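Endoglucanase (Fervidobacterium pennivorans DSM 9078, PDB 6KDD) probably hydrolyses beta-glucosidic bonds in cellulose and related glucans. Local coordinates at residues V24-A29 / D56-P61; E48-R53 / Q307-P312; N95-I100 / N136-I141. One frame throughout, in Å; residues are numbered along the deposited sequence.

Interaction 1: V24-A29 / D56-P61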
loop_
_atom_site.group_PDB
_atom_site.type_symbol
_atom_site.label_atom_id
_atom_site.label_comp_id
_atom_site.label_asym_id
_atom_site.label_seq_id
_atom_site.Cartn_x
_atom_site.Cartn_y
_atom_site.Cartn_z
ATOM N N VAL A 24 -1.710 2.445 8.287
ATOM C CA VAL A 24 -2.948 1.814 7.879
ATOM C C VAL A 24 -3.347 2.335 6.499
ATOM O O VAL A 24 -3.205 3.506 6.173
ATOM C CB VAL A 24 -4.065 1.978 8.926
ATOM C CG1 VAL A 24 -4.460 3.441 9.133
ATOM C CG2 VAL A 24 -5.284 1.107 8.633
ATOM N N ASN A 25 -3.881 1.434 5.682
ATOM C CA ASN A 25 -4.428 1.855 4.409
ATOM C C ASN A 25 -5.831 2.429 4.607
ATOM O O ASN A 25 -6.645 1.797 5.280
ATOM C CB ASN A 25 -4.507 0.629 3.503
ATOM C CG ASN A 25 -3.163 0.282 2.911
ATOM O OD1 ASN A 25 -2.818 0.766 1.828
ATOM N ND2 ASN A 25 -2.479 -0.673 3.537
ATOM N N ILE A 26 -6.153 3.526 3.908
ATOM C CA ILE A 26 -7.567 3.903 3.812
ATOM C C ILE A 26 -8.110 3.330 2.515
ATOM O O ILE A 26 -8.007 3.997 1.492
ATOM C CB ILE A 26 -7.744 5.439 3.785
ATOM C CG1 ILE A 26 -6.840 6.162 4.789
ATOM C CG2 ILE A 26 -9.231 5.826 3.874
ATOM C CD1 ILE A 26 -6.955 5.648 6.177
ATOM N N GLY A 27 -8.642 2.101 2.567
ATOM C CA GLY A 27 -9.031 1.396 1.359
ATOM C C GLY A 27 -10.544 1.469 1.113
ATOM O O GLY A 27 -11.328 1.944 1.983
ATOM N N ASN A 28 -10.942 0.988 -0.091
ATOM C CA ASN A 28 -12.343 1.005 -0.525
ATOM C C ASN A 28 -12.861 2.428 -0.698
ATOM O O ASN A 28 -14.072 2.666 -0.596
ATOM C CB ASN A 28 -13.265 0.189 0.400
ATOM C CG ASN A 28 -13.107 -1.298 0.162
ATOM O OD1 ASN A 28 -11.995 -1.823 0.211
ATOM N ND2 ASN A 28 -14.206 -1.998 -0.057
ATOM N N ALA A 29 -11.941 3.361 -0.997
ATOM C CA ALA A 29 -12.271 4.776 -1.014
ATOM C C ALA A 29 -11.863 5.352 -2.376
ATOM O O ALA A 29 -12.615 5.191 -3.361
ATOM C CB ALA A 29 -11.606 5.451 0.189
ATOM N N ASP A 56 1.494 5.978 12.936
ATOM C CA ASP A 56 2.438 6.946 12.391
ATOM C C ASP A 56 2.064 7.425 10.993
ATOM O O ASP A 56 2.469 8.521 10.577
ATOM C CB ASP A 56 3.829 6.323 12.277
ATOM C CG ASP A 56 4.259 5.851 13.651
ATOM O OD1 ASP A 56 4.167 6.680 14.553
ATOM O OD2 ASP A 56 4.625 4.642 13.806
ATOM N N SER A 57 1.366 6.572 10.229
ATOM C CA SER A 57 1.247 6.843 8.801
ATOM C C SER A 57 -0.067 6.311 8.225
ATOM O O SER A 57 -0.714 5.405 8.778
ATOM C CB SER A 57 2.417 6.240 8.052
ATOM O OG SER A 57 2.389 4.814 8.218
ATOM N N VAL A 58 -0.434 6.878 7.059
ATOM C CA VAL A 58 -1.562 6.366 6.283
ATOM C C VAL A 58 -1.135 6.190 4.837
ATOM O O VAL A 58 -0.350 6.969 4.276
ATOM C CB VAL A 58 -2.765 7.338 6.344
ATOM C CG1 VAL A 58 -3.531 7.263 7.673
ATOM C CG2 VAL A 58 -2.392 8.769 5.950
ATOM N N ARG A 59 -1.694 5.154 4.216
ATOM C CA ARG A 59 -1.430 4.925 2.808
ATOM C C ARG A 59 -2.767 5.089 2.092
ATOM O O ARG A 59 -3.809 4.599 2.554
ATOM C CB ARG A 59 -0.892 3.503 2.566
ATOM C CG ARG A 59 -0.754 3.173 1.076
ATOM C CD ARG A 59 0.030 1.878 0.886
ATOM N NE ARG A 59 0.214 1.449 -0.518
ATOM C CZ ARG A 59 -0.476 0.518 -1.181
ATOM N NH1 ARG A 59 -1.534 -0.055 -0.632
ATOM N NH2 ARG A 59 -0.109 0.167 -2.424
ATOM N N ILE A 60 -2.747 5.863 1.011
ATOM C CA ILE A 60 -3.981 6.295 0.363
ATOM C C ILE A 60 -3.974 5.771 -1.064
ATOM O O ILE A 60 -3.373 6.374 -1.947
ATOM C CB ILE A 60 -4.142 7.829 0.358
ATOM C CG1 ILE A 60 -3.923 8.463 1.744
ATOM C CG2 ILE A 60 -5.522 8.237 -0.232
ATOM C CD1 ILE A 60 -5.032 8.120 2.698
ATOM N N PRO A 61 -4.640 4.640 -1.330
ATOM C CA PRO A 61 -4.825 4.171 -2.701
ATOM C C PRO A 61 -5.679 5.118 -3.524
ATOM O O PRO A 61 -6.750 5.573 -3.077
ATOM C CB PRO A 61 -5.634 2.880 -2.528
ATOM C CG PRO A 61 -5.256 2.423 -1.092
ATOM C CD PRO A 61 -5.165 3.724 -0.315
HETATM O O HOH W 1 -8.247 5.703 -0.878
#

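Interaction 2: E48-R53 / Q307-P312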
loop_
_atom_site.group_PDB
_atom_site.type_symbol
_atom_site.label_atom_id
_atom_site.label_comp_id
_atom_site.label_asym_id
_atom_site.label_seq_id
_atom_site.Cartn_x
_atom_site.Cartn_y
_atom_site.Cartn_z
ATOM N N GLU A 48 -7.722 12.167 12.522
ATOM C CA GLU A 48 -7.525 12.420 13.957
ATOM C C GLU A 48 -7.656 11.110 14.743
ATOM O O GLU A 48 -6.881 10.854 15.667
ATOM C CB GLU A 48 -8.626 13.365 14.448
ATOM C CG GLU A 48 -8.223 14.128 15.686
ATOM C CD GLU A 48 -9.364 14.916 16.322
ATOM O OE1 GLU A 48 -10.457 15.029 15.692
ATOM O OE2 GLU A 48 -9.161 15.415 17.455
ATOM N N ILE A 49 -8.701 10.341 14.402
ATOM C CA ILE A 49 -8.984 9.035 14.991
ATOM C C ILE A 49 -7.773 8.105 14.890
ATOM O O ILE A 49 -7.419 7.455 15.869
ATOM C CB ILE A 49 -10.287 8.456 14.401
ATOM C CG1 ILE A 49 -11.518 9.225 14.917
ATOM C CG2 ILE A 49 -10.404 6.973 14.689
ATOM C CD1 ILE A 49 -12.767 9.038 14.129
ATOM N N ILE A 50 -7.138 8.020 13.696
ATOM C CA ILE A 50 -6.036 7.121 13.390
ATOM C C ILE A 50 -4.797 7.585 14.162
ATOM O O ILE A 50 -4.040 6.782 14.710
ATOM C CB ILE A 50 -5.840 7.167 11.837
ATOM C CG1 ILE A 50 -6.961 6.355 11.169
ATOM C CG2 ILE A 50 -4.437 6.750 11.373
ATOM C CD1 ILE A 50 -7.093 6.543 9.640
ATOM N N LYS A 51 -4.566 8.909 14.195
ATOM C CA LYS A 51 -3.365 9.385 14.874
ATOM C C LYS A 51 -3.503 9.115 16.372
ATOM O O LYS A 51 -2.553 8.672 17.002
ATOM C CB LYS A 51 -3.168 10.889 14.629
ATOM C CG LYS A 51 -1.955 11.521 15.334
ATOM C CD LYS A 51 -0.604 11.029 14.822
ATOM C CE LYS A 51 0.509 11.650 15.648
ATOM N NZ LYS A 51 1.825 11.438 15.013
ATOM N N LYS A 52 -4.690 9.377 16.935
ATOM C CA LYS A 52 -4.880 9.236 18.377
ATOM C C LYS A 52 -4.741 7.767 18.770
ATOM O O LYS A 52 -4.253 7.470 19.848
ATOM C CB LYS A 52 -6.250 9.802 18.779
ATOM C CG LYS A 52 -6.704 9.426 20.190
ATOM C CD LYS A 52 -7.759 10.339 20.838
ATOM C CE LYS A 52 -7.149 11.559 21.509
ATOM N NZ LYS A 52 -6.254 11.239 22.658
ATOM N N ARG A 53 -5.110 6.844 17.872
ATOM C CA ARG A 53 -4.982 5.410 18.137
ATOM C C ARG A 53 -3.510 4.980 18.201
ATOM O O ARG A 53 -3.213 3.941 18.763
ATOM C CB ARG A 53 -5.815 4.594 17.131
ATOM C CG ARG A 53 -5.770 3.077 17.293
ATOM C CD ARG A 53 -6.415 2.788 18.676
ATOM N NE ARG A 53 -6.479 1.376 19.066
ATOM C CZ ARG A 53 -5.457 0.665 19.547
ATOM N NH1 ARG A 53 -4.270 1.228 19.743
ATOM N NH2 ARG A 53 -5.648 -0.616 19.861
ATOM N N GLN A 307 -18.585 3.562 15.856
ATOM C CA GLN A 307 -17.618 4.631 16.042
ATOM C C GLN A 307 -16.540 4.203 17.024
ATOM O O GLN A 307 -16.138 4.978 17.898
ATOM C CB GLN A 307 -18.198 5.966 16.501
ATOM C CG GLN A 307 -19.349 6.454 15.631
ATOM C CD GLN A 307 -20.044 7.623 16.278
ATOM O OE1 GLN A 307 -19.516 8.727 16.353
ATOM N NE2 GLN A 307 -21.249 7.380 16.746
ATOM N N ASN A 308 -16.053 2.984 16.852
ATOM C CA ASN A 308 -14.933 2.567 17.671
ATOM C C ASN A 308 -14.075 1.535 16.939
ATOM O O ASN A 308 -14.518 0.908 15.994
ATOM C CB ASN A 308 -15.392 2.055 19.041
ATOM C CG ASN A 308 -14.533 2.626 20.156
ATOM O OD1 ASN A 308 -13.327 2.895 19.983
ATOM N ND2 ASN A 308 -15.162 2.843 21.302
ATOM N N TRP A 309 -12.842 1.380 17.410
ATOM C CA TRP A 309 -11.927 0.332 16.992
ATOM C C TRP A 309 -12.491 -1.060 17.301
ATOM O O TRP A 309 -13.199 -1.261 18.308
ATOM C CB TRP A 309 -10.605 0.566 17.714
ATOM C CG TRP A 309 -9.998 1.879 17.315
ATOM C CD1 TRP A 309 -10.100 3.085 17.956
ATOM C CD2 TRP A 309 -9.281 2.120 16.086
ATOM N NE1 TRP A 309 -9.432 4.048 17.227
ATOM C CE2 TRP A 309 -8.925 3.488 16.081
ATOM C CE3 TRP A 309 -8.855 1.294 15.023
ATOM C CZ2 TRP A 309 -8.162 4.044 15.048
ATOM C CZ3 TRP A 309 -8.119 1.852 13.985
ATOM C CH2 TRP A 309 -7.740 3.200 14.029
ATOM N N ILE A 310 -12.190 -2.000 16.397
ATOM C CA ILE A 310 -12.510 -3.412 16.538
ATOM C C ILE A 310 -11.354 -4.080 17.280
ATOM O O ILE A 310 -10.230 -4.102 16.783
ATOM C CB ILE A 310 -12.721 -4.008 15.138
ATOM C CG1 ILE A 310 -13.839 -3.247 14.416
ATOM C CG2 ILE A 310 -12.948 -5.518 15.196
ATOM C CD1 ILE A 310 -13.941 -3.568 12.930
ATOM N N GLU A 311 -11.635 -4.556 18.510
ATOM C CA GLU A 311 -10.604 -5.034 19.419
ATOM C C GLU A 311 -10.878 -6.516 19.667
ATOM O O GLU A 311 -12.031 -6.913 19.643
ATOM C CB GLU A 311 -10.644 -4.209 20.724
ATOM C CG GLU A 311 -10.199 -2.762 20.531
ATOM C CD GLU A 311 -8.700 -2.611 20.241
ATOM O OE1 GLU A 311 -7.989 -3.622 20.213
ATOM O OE2 GLU A 311 -8.206 -1.459 20.112
ATOM N N PRO A 312 -9.859 -7.380 19.860
ATOM C CA PRO A 312 -8.472 -6.940 19.881
ATOM C C PRO A 312 -7.752 -6.848 18.523
ATOM O O PRO A 312 -6.543 -6.691 18.492
ATOM C CB PRO A 312 -7.836 -7.963 20.836
ATOM C CG PRO A 312 -8.606 -9.247 20.566
ATOM C CD PRO A 312 -9.999 -8.833 20.120
HETATM O O HOH W 2 -8.871 6.733 17.967
HETATM O O HOH W 3 -9.156 0.624 20.896
#

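Interaction 3: N95-I100 / N136-I141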
loop_
_atom_site.group_PDB
_atom_site.type_symbol
_atom_site.label_atom_id
_atom_site.label_comp_id
_atom_site.label_asym_id
_atom_site.label_seq_id
_atom_site.Cartn_x
_atom_site.Cartn_y
_atom_site.Cartn_z
ATOM N N ASN A 95 -0.248 15.294 11.606
ATOM C CA ASN A 95 1.129 14.858 11.775
ATOM C C ASN A 95 1.279 13.375 11.445
ATOM O O ASN A 95 2.071 12.693 12.087
ATOM C CB ASN A 95 1.670 15.134 13.193
ATOM C CG ASN A 95 1.608 16.615 13.539
ATOM O OD1 ASN A 95 2.066 17.456 12.780
ATOM N ND2 ASN A 95 0.989 16.951 14.660
ATOM N N LEU A 96 0.558 12.894 10.423
ATOM C CA LEU A 96 0.757 11.539 9.907
ATOM C C LEU A 96 1.649 11.628 8.677
ATOM O O LEU A 96 1.592 12.606 7.944
ATOM C CB LEU A 96 -0.609 10.942 9.496
ATOM C CG LEU A 96 -1.573 10.596 10.630
ATOM C CD1 LEU A 96 -2.992 10.388 10.046
ATOM C CD2 LEU A 96 -1.126 9.308 11.337
ATOM N N THR A 97 2.540 10.644 8.504
ATOM C CA THR A 97 3.203 10.413 7.242
ATOM C C THR A 97 2.160 9.908 6.241
ATOM O O THR A 97 1.234 9.169 6.602
ATOM C CB THR A 97 4.346 9.405 7.421
ATOM O OG1 THR A 97 5.287 9.941 8.371
ATOM C CG2 THR A 97 4.990 9.020 6.100
ATOM N N VAL A 98 2.275 10.373 5.007
ATOM C CA VAL A 98 1.255 10.073 4.003
ATOM C C VAL A 98 1.920 9.463 2.774
ATOM O O VAL A 98 2.869 10.020 2.229
ATOM C CB VAL A 98 0.416 11.296 3.581
ATOM C CG1 VAL A 98 -0.671 10.872 2.590
ATOM C CG2 VAL A 98 -0.198 12.013 4.748
ATOM N N ILE A 99 1.368 8.350 2.310
ATOM C CA ILE A 99 1.802 7.742 1.073
ATOM C C ILE A 99 0.622 7.788 0.108
ATOM O O ILE A 99 -0.470 7.276 0.420
ATOM C CB ILE A 99 2.245 6.285 1.288
ATOM C CG1 ILE A 99 3.440 6.213 2.232
ATOM C CG2 ILE A 99 2.510 5.663 -0.093
ATOM C CD1 ILE A 99 3.547 4.938 3.057
ATOM N N ILE A 100 0.868 8.398 -1.055
ATOM C CA ILE A 100 -0.108 8.374 -2.136
ATOM C C ILE A 100 0.461 7.532 -3.282
ATOM O O ILE A 100 1.657 7.593 -3.604
ATOM C CB ILE A 100 -0.492 9.792 -2.613
ATOM C CG1 ILE A 100 0.732 10.615 -3.045
ATOM C CG2 ILE A 100 -1.292 10.522 -1.531
ATOM C CD1 ILE A 100 0.350 11.873 -3.832
ATOM N N ASN A 136 7.362 14.372 4.560
ATOM C CA ASN A 136 6.626 13.221 5.072
ATOM C C ASN A 136 5.411 12.867 4.188
ATOM O O ASN A 136 4.529 12.127 4.649
ATOM C CB ASN A 136 6.278 13.397 6.559
ATOM C CG ASN A 136 5.459 14.643 6.833
ATOM O OD1 ASN A 136 5.528 15.607 6.090
ATOM N ND2 ASN A 136 4.649 14.602 7.871
ATOM N N LEU A 137 5.341 13.429 2.971
ATOM C CA LEU A 137 4.467 12.935 1.911
ATOM C C LEU A 137 5.359 12.133 0.964
ATOM O O LEU A 137 6.334 12.683 0.404
ATOM C CB LEU A 137 3.820 14.112 1.152
ATOM C CG LEU A 137 3.077 13.687 -0.128
ATOM C CD1 LEU A 137 1.901 12.775 0.250
ATOM C CD2 LEU A 137 2.646 14.902 -0.973
ATOM N N PHE A 138 5.095 10.832 0.872
ATOM C CA PHE A 138 5.823 9.956 -0.036
ATOM C C PHE A 138 4.946 9.582 -1.223
ATOM O O PHE A 138 3.704 9.594 -1.130
ATOM C CB PHE A 138 6.265 8.658 0.658
ATOM C CG PHE A 138 7.140 8.738 1.880
ATOM C CD1 PHE A 138 7.699 9.943 2.333
ATOM C CD2 PHE A 138 7.414 7.576 2.596
ATOM C CE1 PHE A 138 8.467 9.982 3.493
ATOM C CE2 PHE A 138 8.207 7.615 3.734
ATOM C CZ PHE A 138 8.755 8.815 4.163
ATOM N N PHE A 139 5.608 9.261 -2.351
ATOM C CA PHE A 139 4.926 8.843 -3.570
ATOM C C PHE A 139 5.144 7.334 -3.778
ATOM O O PHE A 139 6.177 6.797 -3.377
ATOM C CB PHE A 139 5.486 9.535 -4.811
ATOM C CG PHE A 139 5.297 11.024 -4.881
ATOM C CD1 PHE A 139 4.334 11.683 -4.106
ATOM C CD2 PHE A 139 6.110 11.773 -5.714
ATOM C CE1 PHE A 139 4.172 13.065 -4.163
ATOM C CE2 PHE A 139 5.944 13.156 -5.766
ATOM C CZ PHE A 139 4.977 13.799 -5.003
ATOM N N GLU A 140 4.144 6.649 -4.363
ATOM C CA GLU A 140 4.308 5.222 -4.620
ATOM C C GLU A 140 3.856 4.998 -6.059
ATOM O O GLU A 140 2.710 5.237 -6.415
ATOM C CB GLU A 140 3.538 4.383 -3.586
ATOM C CG GLU A 140 3.508 2.890 -3.955
ATOM C CD GLU A 140 2.621 2.069 -3.022
ATOM O OE1 GLU A 140 1.855 2.680 -2.232
ATOM O OE2 GLU A 140 2.707 0.807 -3.068
ATOM N N ILE A 141 4.795 4.614 -6.929
ATOM C CA ILE A 141 4.496 4.697 -8.361
ATOM C C ILE A 141 3.260 3.885 -8.748
ATOM O O ILE A 141 2.360 4.371 -9.437
ATOM C CB ILE A 141 5.737 4.267 -9.178
ATOM C CG1 ILE A 141 6.837 5.317 -8.983
ATOM C CG2 ILE A 141 5.348 4.091 -10.647
ATOM C CD1 ILE A 141 8.131 5.035 -9.717
HETATM O O HOH W 4 5.196 12.099 9.792
#

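Interaction 1: V24-A29 / D56-P61
Val24 and Asn25 pair in parallel with Val58 and Arg59, and backbone bonds alternate between the two strands. Val24 N donates to Ser57 O, Arg59 N to Val24 O (3.0 Å), and Ile26 N to Arg59 O (2.9 Å). Where the pairing ends, water 1 continues the link by donating to both Ile26 O and Pro61 O (2.7 Å to the latter).

The polar side-chain contact is between Asn25 and Arg59, which run side by side. With CG anti to the backbone N (chi1 173°) and an extended chain beyond, Arg59 passes its CB, CG and CD along Asn25 OD1 before NH1 bonds to that oxygen at 2.9 Å. This bond is nearly straight (165°) and lies close to the guanidinium plane, although the amide is turned 87° from it. Asn25 ND2 reaches the carbonyls of Gly259 and Tyr292, while Arg59 forms salt bridges with Glu140 and Glu260, so both groups are held from several sides.

The apolar contacts use the other face. Val24 CG1 meets Val58 CG1 at 4.2 Å, and Ile26 CD1 meets the same Val58 methyl; Ile50 of helix 45-53 covers this group. Ile26 CG1 and Ile60 CD1, at 3.4 Å, are tightly packed.

Strand 22-25, helix 45-53 and strand 57-60 form the first beta-alpha-beta unit of the TIM barrel, with Asn25 and Arg59 on the inner face of the strands and Val24 and Val58 under the helix.

Interaction 2: E48-R53 / Q307-P312
Arg53 and Trp309 bring the two backbones no nearer than 8.7 Å between their CA atoms, so side chains must span the gap between helix 45-53 and the strand 308-309. The helix belongs to the first beta-alpha-beta unit of the TIM barrel; the strand is one arm of an antiparallel hairpin with 302-303, with a G1 beta bulge at Gln307 and Asn308 opposite Asp303.

Arg53 lies across one face of the indole. Arg53 CG sits 3.6 Å from the centroid of the six-membered ring of Trp309, a CH-pi contact, whereas the guanidinium, 80° from the ring plane, stands too high above the five-membered ring (Arg53 CZ 5.3 Å from its centroid) for more than a weak cation-pi attraction. A bend at chi2 (64°) directs the chain on to Glu311, where Arg53 NH2 forms a salt bridge with Glu311 OE2 at 2.7 Å, received on the syn lone pair. Glu311 OE1 is held by Thr315. Ile49 CG2 packs on Trp309 CZ2 at 3.7 Å. A leucine in place of Trp309 would probably leave the aliphatic part of Arg53 without its flat support and open a gap beside Ile49. At the indole edge, Trp309 NE1 donates to water 2 (2.8 Å), which in turn donates to Ile49 O at 2.7 Å.

Interaction 3: N95-I100 / N136-I141
Val98 pairs with Leu137, Ile99 with Phe138 and Ile100 with Phe139 in a parallel register, the axes of strands 97-100 and 137-140 approaching to 4.7 Å at an angle of 23°. Val98 N donates to Asn136 O, Phe138 N to Val98 O (2.7 Å) and Ile100 N to Phe138 O. The last bond, Glu140 N to Ile100 O (2.8 Å), is more bent, at 133°.

The side chain of Thr97 touches something with every atom. Its CB is 3.9 Å from Asn136 O. From there the two branches part. OG1, placed beside the backbone N (chi1 -60°), passes Asn136 CB, accepts a bond from water 4 at 2.6 Å and is hydrogen-bonded to Ile19 O; the same water accepts from Asn136 ND2, so it bridges the two segments at the N-terminal ends of the strands. CG2 takes the other branch and comes over one face of the Phe138 ring, 4.3 Å from its centroid, in a CH-pi contact displaced toward the rim. Two polar bonds therefore fix the hydroxyl, and with it the methyl that covers the ring. Nearby, Leu96 O is buried without a partner.

On the opposite face, Leu137 CD1 rests on Val98 CB (3.9 Å) and lies near Ile100 CG1. Ile100 and Phe139 run alongside each other, with CG1 of the isoleucine 3.9 Å from CD1 of the phenylalanine.

This outer face packs against helices: Val98 and Ile100 meet helix 78-93, and Phe139 meets helix 151-168. Inward, Phe138 lies against helix 13-20, while strand 57-60 bonds to the other edge of strand 97-101.

Interactions 1 and 3 belong to the same closed eight-stranded parallel barrel, their centres about 10 Å apart. Together they cover the first four strands in order except for the junction between 57-60 and 97-101, which Ile60 N and Ile99 O help to close. A salt bridge from Arg59 to Glu140 crosses the barrel interior between them. Interaction 2 lies nearer the surface, its centre about 14 Å from that of interaction 1 and about 20 Å from that of interaction 3, but Ile50 on its helix packs on Ile26 and Val58, and Lys51 reaches Asn95. Along the chain, 307-312 comes after every other segment, so interaction 2 brings the C-terminal hairpin back to the first barrel helix.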